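Local structure of histone-lysine N-methyltransferase, H3 lysine-9 specific SUVH6 (Arabidopsis thaliana, 6A5K) at residues E29-P32 and R36-G39; L276-W281 and L467-D472. The protein transfers methyl groups from S-adenosylmethionine to histone H3 and probably recognises methylated non-CG DNA through its SRA domain. The protein carries 1 engineered substitution. All blocks are in the same frame, centred on the assembly; numbering follows the deposited sequence.

Contact 1: E29-P32 and R36-G39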
ATOM      1  N   GLU A  29       2.705   6.371 -21.339  1.00 25.23           N
ATOM      2  CA  GLU A  29       1.974   7.620 -21.123  1.00 25.73           C
ATOM      3  C   GLU A  29       2.752   8.830 -21.638  1.00 26.89           C
ATOM      4  O   GLU A  29       2.188   9.911 -21.826  1.00 27.95           O
ATOM      5  CB  GLU A  29       1.647   7.794 -19.630  1.00 27.13           C
ATOM      6  CG  GLU A  29       0.520   6.892 -19.131  1.00 29.58           C
ATOM      7  CD  GLU A  29       0.415   6.836 -17.606  1.00 26.43           C
ATOM      8  OE1 GLU A  29       1.393   7.188 -16.911  1.00 23.52           O
ATOM      9  OE2 GLU A  29      -0.658   6.438 -17.101  1.00 25.91           O
ATOM     10  N   ALA A  30       4.046   8.640 -21.870  1.00 30.63           N
ATOM     11  CA  ALA A  30       4.902   9.709 -22.379  1.00 29.97           C
ATOM     12  C   ALA A  30       4.763   9.888 -23.888  1.00 34.88           C
ATOM     13  O   ALA A  30       5.352  10.799 -24.466  1.00 40.53           O
ATOM     14  CB  ALA A  30       6.344   9.434 -22.029  1.00 28.46           C
ATOM     15  N   LYS A  31       3.991   9.016 -24.524  1.00 33.39           N
ATOM     16  CA  LYS A  31       3.868   9.036 -25.977  1.00 38.12           C
ATOM     17  C   LYS A  31       2.646   9.815 -26.440  1.00 42.80           C
ATOM     18  O   LYS A  31       1.674   9.945 -25.695  1.00 42.82           O
ATOM     19  CB  LYS A  31       3.807   7.607 -26.519  1.00 36.75           C
ATOM     20  CG  LYS A  31       5.030   6.784 -26.188  1.00 36.16           C
ATOM     21  CD  LYS A  31       4.914   5.377 -26.739  1.00 37.90           C
ATOM     22  CE  LYS A  31       6.127   4.545 -26.363  1.00 39.24           C
ATOM     23  NZ  LYS A  31       6.058   3.177 -26.943  1.00 40.67           N
ATOM     24  N   PRO A  32       2.694  10.341 -27.674  1.00 47.31           N
ATOM     25  CA  PRO A  32       1.469  10.891 -28.269  1.00 52.01           C
ATOM     26  C   PRO A  32       0.342   9.852 -28.259  1.00 53.61           C
ATOM     27  O   PRO A  32       0.620   8.694 -28.542  1.00 49.63           O
ATOM     28  CB  PRO A  32       1.893  11.231 -29.702  1.00 54.90           C
ATOM     29  CG  PRO A  32       3.389  11.337 -29.658  1.00 55.39           C
ATOM     30  CD  PRO A  32       3.838  10.376 -28.604  1.00 50.15           C
ATOM     31  N   ARG A  36       0.738   5.201 -28.476  1.00 48.24           N
ATOM     32  CA  ARG A  36       0.552   4.486 -27.219  1.00 45.91           C
ATOM     33  C   ARG A  36       0.052   3.071 -27.469  1.00 47.72           C
ATOM     34  O   ARG A  36      -0.705   2.831 -28.407  1.00 49.35           O
ATOM     35  CB  ARG A  36      -0.424   5.243 -26.316  1.00 45.24           C
ATOM     36  CG  ARG A  36       0.155   6.507 -25.701  1.00 44.25           C
ATOM     37  CD  ARG A  36      -0.667   6.953 -24.506  1.00 41.83           C
ATOM     38  NE  ARG A  36      -0.637   5.963 -23.432  1.00 39.35           N
ATOM     39  CZ  ARG A  36      -1.415   6.006 -22.357  1.00 36.15           C
ATOM     40  NH1 ARG A  36      -1.323   5.064 -21.429  1.00 33.53           N
ATOM     41  NH2 ARG A  36      -2.286   6.991 -22.212  1.00 39.83           N
ATOM     42  N   ARG A  37       0.476   2.140 -26.622  1.00 44.81           N
ATOM     43  CA  ARG A  37       0.149   0.731 -26.808  1.00 43.40           C
ATOM     44  C   ARG A  37      -0.972   0.243 -25.899  1.00 45.03           C
ATOM     45  O   ARG A  37      -1.452  -0.875 -26.057  1.00 47.68           O
ATOM     46  CB  ARG A  37       1.394  -0.135 -26.590  1.00 41.94           C
ATOM     47  CG  ARG A  37       2.620   0.306 -27.367  1.00 47.61           C
ATOM     48  CD  ARG A  37       3.746  -0.712 -27.230  1.00 47.17           C
ATOM     49  NE  ARG A  37       4.378  -0.659 -25.914  1.00 49.10           N
ATOM     50  CZ  ARG A  37       4.669  -1.727 -25.178  1.00 50.57           C
ATOM     51  NH1 ARG A  37       5.249  -1.578 -23.994  1.00 53.59           N
ATOM     52  NH2 ARG A  37       4.380  -2.944 -25.621  1.00 46.61           N
ATOM     53  N   LYS A  38      -1.386   1.083 -24.955  1.00 46.79           N
ATOM     54  CA  LYS A  38      -2.405   0.686 -23.981  1.00 52.73           C
ATOM     55  C   LYS A  38      -3.699   0.308 -24.703  1.00 60.58           C
ATOM     56  O   LYS A  38      -4.431  -0.592 -24.272  1.00 62.02           O
ATOM     57  CB  LYS A  38      -2.666   1.805 -22.973  1.00 52.08           C
ATOM     58  CG  LYS A  38      -4.021   1.742 -22.282  1.00 54.18           C
ATOM     59  CD  LYS A  38      -4.380   3.055 -21.617  1.00 59.30           C
ATOM     60  CE  LYS A  38      -5.778   3.509 -22.013  1.00 68.00           C
ATOM     61  NZ  LYS A  38      -6.216   4.698 -21.226  1.00 69.88           N
ATOM     62  N   GLY A  39      -3.956   0.970 -25.825  1.00 62.32           N
ATOM     63  CA  GLY A  39      -5.079   0.612 -26.673  1.00 65.99           C
ATOM     64  C   GLY A  39      -4.852  -0.726 -27.353  1.00 66.91           C
ATOM     65  O   GLY A  39      -5.758  -1.554 -27.423  1.00 70.04           O
TER
HETATM   66  O   HOH W   1      -2.594   5.378 -18.896  1.00 33.97           O
HETATM   67  O   HOH W   2       5.149   1.841 -24.806  1.00 36.90           O

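Contact 2: L276-W281 and L467-D472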
ATOM      1  N   LEU A 276      -0.176  24.285   7.209  1.00 34.20           N
ATOM      2  CA  LEU A 276       1.160  24.529   7.732  1.00 35.62           C
ATOM      3  C   LEU A 276       1.252  25.913   8.359  1.00 35.21           C
ATOM      4  O   LEU A 276       0.651  26.873   7.871  1.00 36.75           O
ATOM      5  CB  LEU A 276       2.208  24.386   6.629  1.00 37.47           C
ATOM      6  CG  LEU A 276       2.545  22.964   6.188  1.00 31.79           C
ATOM      7  CD1 LEU A 276       3.431  23.003   4.950  1.00 29.70           C
ATOM      8  CD2 LEU A 276       3.229  22.218   7.327  1.00 27.33           C
ATOM      9  N   ILE A 277       1.993  26.008   9.453  1.00 32.97           N
ATOM     10  CA  ILE A 277       2.244  27.297  10.075  1.00 35.76           C
ATOM     11  C   ILE A 277       3.672  27.728   9.773  1.00 35.53           C
ATOM     12  O   ILE A 277       4.631  27.082  10.197  1.00 33.80           O
ATOM     13  CB  ILE A 277       2.004  27.247  11.587  1.00 37.53           C
ATOM     14  CG1 ILE A 277       0.580  26.755  11.859  1.00 38.05           C
ATOM     15  CG2 ILE A 277       2.264  28.617  12.225  1.00 40.52           C
ATOM     16  CD1 ILE A 277       0.334  26.385  13.291  1.00 39.44           C
ATOM     17  N   TYR A 278       3.796  28.809   9.012  1.00 38.14           N
ATOM     18  CA  TYR A 278       5.094  29.316   8.593  1.00 40.64           C
ATOM     19  C   TYR A 278       5.583  30.401   9.534  1.00 50.13           C
ATOM     20  O   TYR A 278       4.783  31.157  10.087  1.00 53.78           O
ATOM     21  CB  TYR A 278       5.022  29.884   7.172  1.00 42.03           C
ATOM     22  CG  TYR A 278       4.832  28.865   6.068  1.00 45.97           C
ATOM     23  CD1 TYR A 278       5.916  28.185   5.526  1.00 44.37           C
ATOM     24  CD2 TYR A 278       3.569  28.598   5.551  1.00 48.82           C
ATOM     25  CE1 TYR A 278       5.747  27.259   4.510  1.00 44.25           C
ATOM     26  CE2 TYR A 278       3.390  27.675   4.537  1.00 47.93           C
ATOM     27  CZ  TYR A 278       4.482  27.007   4.021  1.00 45.75           C
ATOM     28  OH  TYR A 278       4.312  26.085   3.011  1.00 40.72           O
ATOM     29  N   PRO A 279       6.907  30.484   9.729  1.00 53.28           N
ATOM     30  CA  PRO A 279       7.422  31.741  10.273  1.00 57.79           C
ATOM     31  C   PRO A 279       7.167  32.835   9.242  1.00 61.97           C
ATOM     32  O   PRO A 279       6.964  32.522   8.066  1.00 61.13           O
ATOM     33  CB  PRO A 279       8.922  31.472  10.465  1.00 53.05           C
ATOM     34  CG  PRO A 279       9.061  29.973  10.424  1.00 51.25           C
ATOM     35  CD  PRO A 279       7.972  29.492   9.513  1.00 51.16           C
ATOM     36  N   ASP A 280       7.172  34.093   9.663  1.00 67.79           N
ATOM     37  CA  ASP A 280       6.825  35.176   8.750  1.00 64.52           C
ATOM     38  C   ASP A 280       7.887  35.385   7.667  1.00 60.42           C
ATOM     39  O   ASP A 280       7.557  35.693   6.518  1.00 57.96           O
ATOM     40  CB  ASP A 280       6.592  36.464   9.531  1.00 66.94           C
ATOM     41  CG  ASP A 280       5.510  36.310  10.584  1.00 71.64           C
ATOM     42  OD1 ASP A 280       4.483  35.665  10.284  1.00 72.31           O
ATOM     43  OD2 ASP A 280       5.675  36.837  11.707  1.00 74.05           O
ATOM     44  N   TRP A 281       9.155  35.183   8.017  1.00 52.60           N
ATOM     45  CA  TRP A 281      10.235  35.372   7.055  1.00 54.72           C
ATOM     46  C   TRP A 281      10.371  34.177   6.114  1.00 52.42           C
ATOM     47  O   TRP A 281      11.312  34.111   5.326  1.00 52.59           O
ATOM     48  CB  TRP A 281      11.564  35.634   7.775  1.00 58.39           C
ATOM     49  CG  TRP A 281      12.078  34.467   8.563  1.00 60.31           C
ATOM     50  CD1 TRP A 281      12.947  33.503   8.131  1.00 61.22           C
ATOM     51  CD2 TRP A 281      11.765  34.144   9.921  1.00 62.27           C
ATOM     52  NE1 TRP A 281      13.188  32.597   9.137  1.00 61.12           N
ATOM     53  CE2 TRP A 281      12.474  32.968  10.247  1.00 62.04           C
ATOM     54  CE3 TRP A 281      10.953  34.733  10.896  1.00 67.43           C
ATOM     55  CZ2 TRP A 281      12.392  32.371  11.504  1.00 64.43           C
ATOM     56  CZ3 TRP A 281      10.874  34.138  12.144  1.00 69.13           C
ATOM     57  CH2 TRP A 281      11.591  32.970  12.437  1.00 67.64           C
ATOM     58  N   LEU A 467       6.913  20.064  -3.800  1.00 13.62           N
ATOM     59  CA  LEU A 467       6.761  21.510  -3.913  1.00 15.63           C
ATOM     60  C   LEU A 467       5.637  21.839  -4.888  1.00 20.39           C
ATOM     61  O   LEU A 467       5.525  21.194  -5.934  1.00 21.34           O
ATOM     62  CB  LEU A 467       8.072  22.152  -4.376  1.00 15.56           C
ATOM     63  CG  LEU A 467       9.230  22.071  -3.377  1.00 14.71           C
ATOM     64  CD1 LEU A 467      10.558  22.410  -4.047  1.00 18.45           C
ATOM     65  CD2 LEU A 467       8.968  23.001  -2.192  1.00 15.37           C
ATOM     66  N   TYR A 468       4.797  22.822  -4.549  1.00 16.42           N
ATOM     67  CA  TYR A 468       3.797  23.302  -5.508  1.00 18.80           C
ATOM     68  C   TYR A 468       3.365  24.758  -5.299  1.00 24.38           C
ATOM     69  O   TYR A 468       3.212  25.495  -6.274  1.00 26.34           O
ATOM     70  CB  TYR A 468       2.560  22.390  -5.501  1.00 19.83           C
ATOM     71  CG  TYR A 468       1.723  22.422  -4.240  1.00 25.84           C
ATOM     72  CD1 TYR A 468       0.580  23.211  -4.163  1.00 28.03           C
ATOM     73  CD2 TYR A 468       2.053  21.643  -3.138  1.00 32.34           C
ATOM     74  CE1 TYR A 468      -0.197  23.239  -3.018  1.00 34.33           C
ATOM     75  CE2 TYR A 468       1.277  21.663  -1.990  1.00 32.20           C
ATOM     76  CZ  TYR A 468       0.156  22.466  -1.937  1.00 35.06           C
ATOM     77  OH  TYR A 468      -0.621  22.497  -0.800  1.00 41.23           O
ATOM     78  N   ASP A 469       3.166  25.183  -4.054  1.00 25.50           N
ATOM     79  CA  ASP A 469       2.723  26.561  -3.815  1.00 25.82           C
ATOM     80  C   ASP A 469       3.894  27.513  -3.588  1.00 25.56           C
ATOM     81  O   ASP A 469       3.693  28.705  -3.353  1.00 24.34           O
ATOM     82  CB  ASP A 469       1.761  26.631  -2.629  1.00 28.64           C
ATOM     83  CG  ASP A 469       2.362  26.087  -1.350  1.00 32.83           C
ATOM     84  OD1 ASP A 469       3.332  25.301  -1.425  1.00 30.72           O
ATOM     85  OD2 ASP A 469       1.859  26.447  -0.264  1.00 35.66           O
ATOM     86  N   HIS A 470       5.107  26.976  -3.654  1.00 25.34           N
ATOM     87  CA  HIS A 470       6.335  27.764  -3.591  1.00 26.81           C
ATOM     88  C   HIS A 470       7.493  26.878  -4.054  1.00 26.11           C
ATOM     89  O   HIS A 470       7.314  25.677  -4.250  1.00 21.89           O
ATOM     90  CB  HIS A 470       6.587  28.304  -2.173  1.00 21.22           C
ATOM     91  CG  HIS A 470       6.814  27.237  -1.145  1.00 22.09           C
ATOM     92  ND1 HIS A 470       7.990  26.524  -1.058  1.00 20.58           N
ATOM     93  CD2 HIS A 470       6.017  26.768  -0.154  1.00 20.90           C
ATOM     94  CE1 HIS A 470       7.906  25.658  -0.063  1.00 23.58           C
ATOM     95  NE2 HIS A 470       6.719  25.786   0.503  1.00 21.04           N
ATOM     96  N   GLU A 471       8.671  27.469  -4.224  1.00 19.73           N
ATOM     97  CA  GLU A 471       9.844  26.719  -4.680  1.00 22.17           C
ATOM     98  C   GLU A 471      10.960  26.707  -3.639  1.00 21.43           C
ATOM     99  O   GLU A 471      12.125  26.498  -3.972  1.00 20.62           O
ATOM    100  CB  GLU A 471      10.371  27.303  -5.992  1.00 32.59           C
ATOM    101  CG  GLU A 471       9.381  27.240  -7.135  1.00 44.93           C
ATOM    102  CD  GLU A 471       9.830  28.049  -8.334  1.00 56.39           C
ATOM    103  OE1 GLU A 471      10.988  28.515  -8.336  1.00 59.88           O
ATOM    104  OE2 GLU A 471       9.024  28.220  -9.272  1.00 62.35           O
ATOM    105  N   ASP A 472      10.607  26.923  -2.378  1.00 20.40           N
ATOM    106  CA  ASP A 472      11.608  26.941  -1.324  1.00 21.56           C
ATOM    107  C   ASP A 472      11.954  25.505  -0.927  1.00 23.38           C
ATOM    108  O   ASP A 472      11.248  24.875  -0.136  1.00 20.87           O
ATOM    109  CB  ASP A 472      11.109  27.743  -0.120  1.00 19.20           C
ATOM    110  CG  ASP A 472      12.222  28.079   0.862  1.00 21.72           C
ATOM    111  OD1 ASP A 472      13.208  27.316   0.939  1.00 18.57           O
ATOM    112  OD2 ASP A 472      12.108  29.102   1.565  1.00 24.47           O
TER

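Contact 1: E29-P32 and R36-G39
Arg-36 folds back along the backbone of Lys-31 and lays its guanidinium against Glu-29. From CB, chi1 of -73° puts Arg-36 CG opposite the carbonyl carbon, where it lies 3.9 Å from Lys-31 CB and also meets Pro-32 O. CD follows along the Lys-31 carbonyl. The chain then kinks at chi3 (63°), which brings NE close to Glu-29 CA and turns NE to a salt bridge with Asp-28. Asp-28 stands near the end of the long helix 5-29, and also accepts from the backbone N of Arg-37 and Lys-38, so the loop leading to helix 44-54 is doubled back onto the end of the first helix. At the tip, CZ and NH1 lie against the aliphatic part of Glu-29, with Glu-29 CG 3.5 Å from Arg-36 NH1 over one guanidinium face. The carboxylate is turned 74° from the guanidinium plane, and OE2 stands well out of that plane, where no N-H points at it. A water joins the two groups, donating to Glu-29 OE2 and accepting from Arg-36 NH1 at 2.9 Å. NH2 forms a salt bridge with Glu-33, while the Glu-29 carboxylate is held by Asn-317 and Phe-318 N. A second water bridges the like-charged pair, accepting from Lys-31 NZ at 2.7 Å and from Arg-37 NE at 2.8 Å; Glu-47 pairs with the guanidinium of Arg-37.

Contact 2: L276-W281 and L467-D472
Tyr-278 and His-470 reach toward each other from opposite directions, and their ends supply most of the contact. The phenol oxygen arrives at the edge of the imidazole, near its plane, with Tyr-278 OH 3.5 Å from His-470 NE2 and 3.7 Å from His-470 CD2. NE2 approaches the tyrosine ring obliquely. Chi1 of 64° sets the histidine ring between its own backbone N and carbonyl carbon, and the ring's turn about CB-CG points ND1 back to its own loop while NE2 and CD2 face the tyrosine. There His-470 ND1 accepts the backbone N-H of Asp-472, with N to ND1 at 3.0 Å, an N-H...acceptor angle of 148° and the donor only 8° out of the ring plane, a bond that helps fix the rotation of the imidazole. Asp-469 sits alongside, its OD2 4.1 Å from Tyr-278 OH; its other oxygen, OD1, accepts from His-477 and lies over the centre of the Tyr-468 ring, which itself stacks on His-477. The loop carrying these residues joins the antiparallel neighbours 461-467 and 477-482 as a beta-hairpin of the SET domain. Segment 276-281 belongs to the Pre-SET region and runs beside strand 385-388, with Ile-277 bonded through its backbone to Gly-384 and Leu-386. The tyrosine side chain packs on Leu-386, Ile-475 and His-477, so the Pre-SET chain touches the hairpin loop mainly through one polar ring end. Because ND1 is used as an acceptor, protonating the imidazole there would cost the bond from Asp-472 N; the geometry therefore probably suits a neutral His-470 with its proton on NE2, the nitrogen facing the phenol oxygen.

In the fold
The two contacts are separate along the chain and in space: their centres are 36 Å apart and their nearest atoms about 18 Å. Each touches the Pre-SET region. Contact 1, at the C-terminal end of helix 5-29, does so through Asn-317 and Phe-318, partners of Glu-29 and Arg-36, whereas contact 2 does so with its own segment 276-281, which it joins to a SET hairpin. The Pre-SET region also holds three zinc ions bound by nine cysteines, and the side chain of Asp-469 in contact 2 is about 12 Å from a bound zinc. Bound S-adenosylmethionine takes part in neither contact.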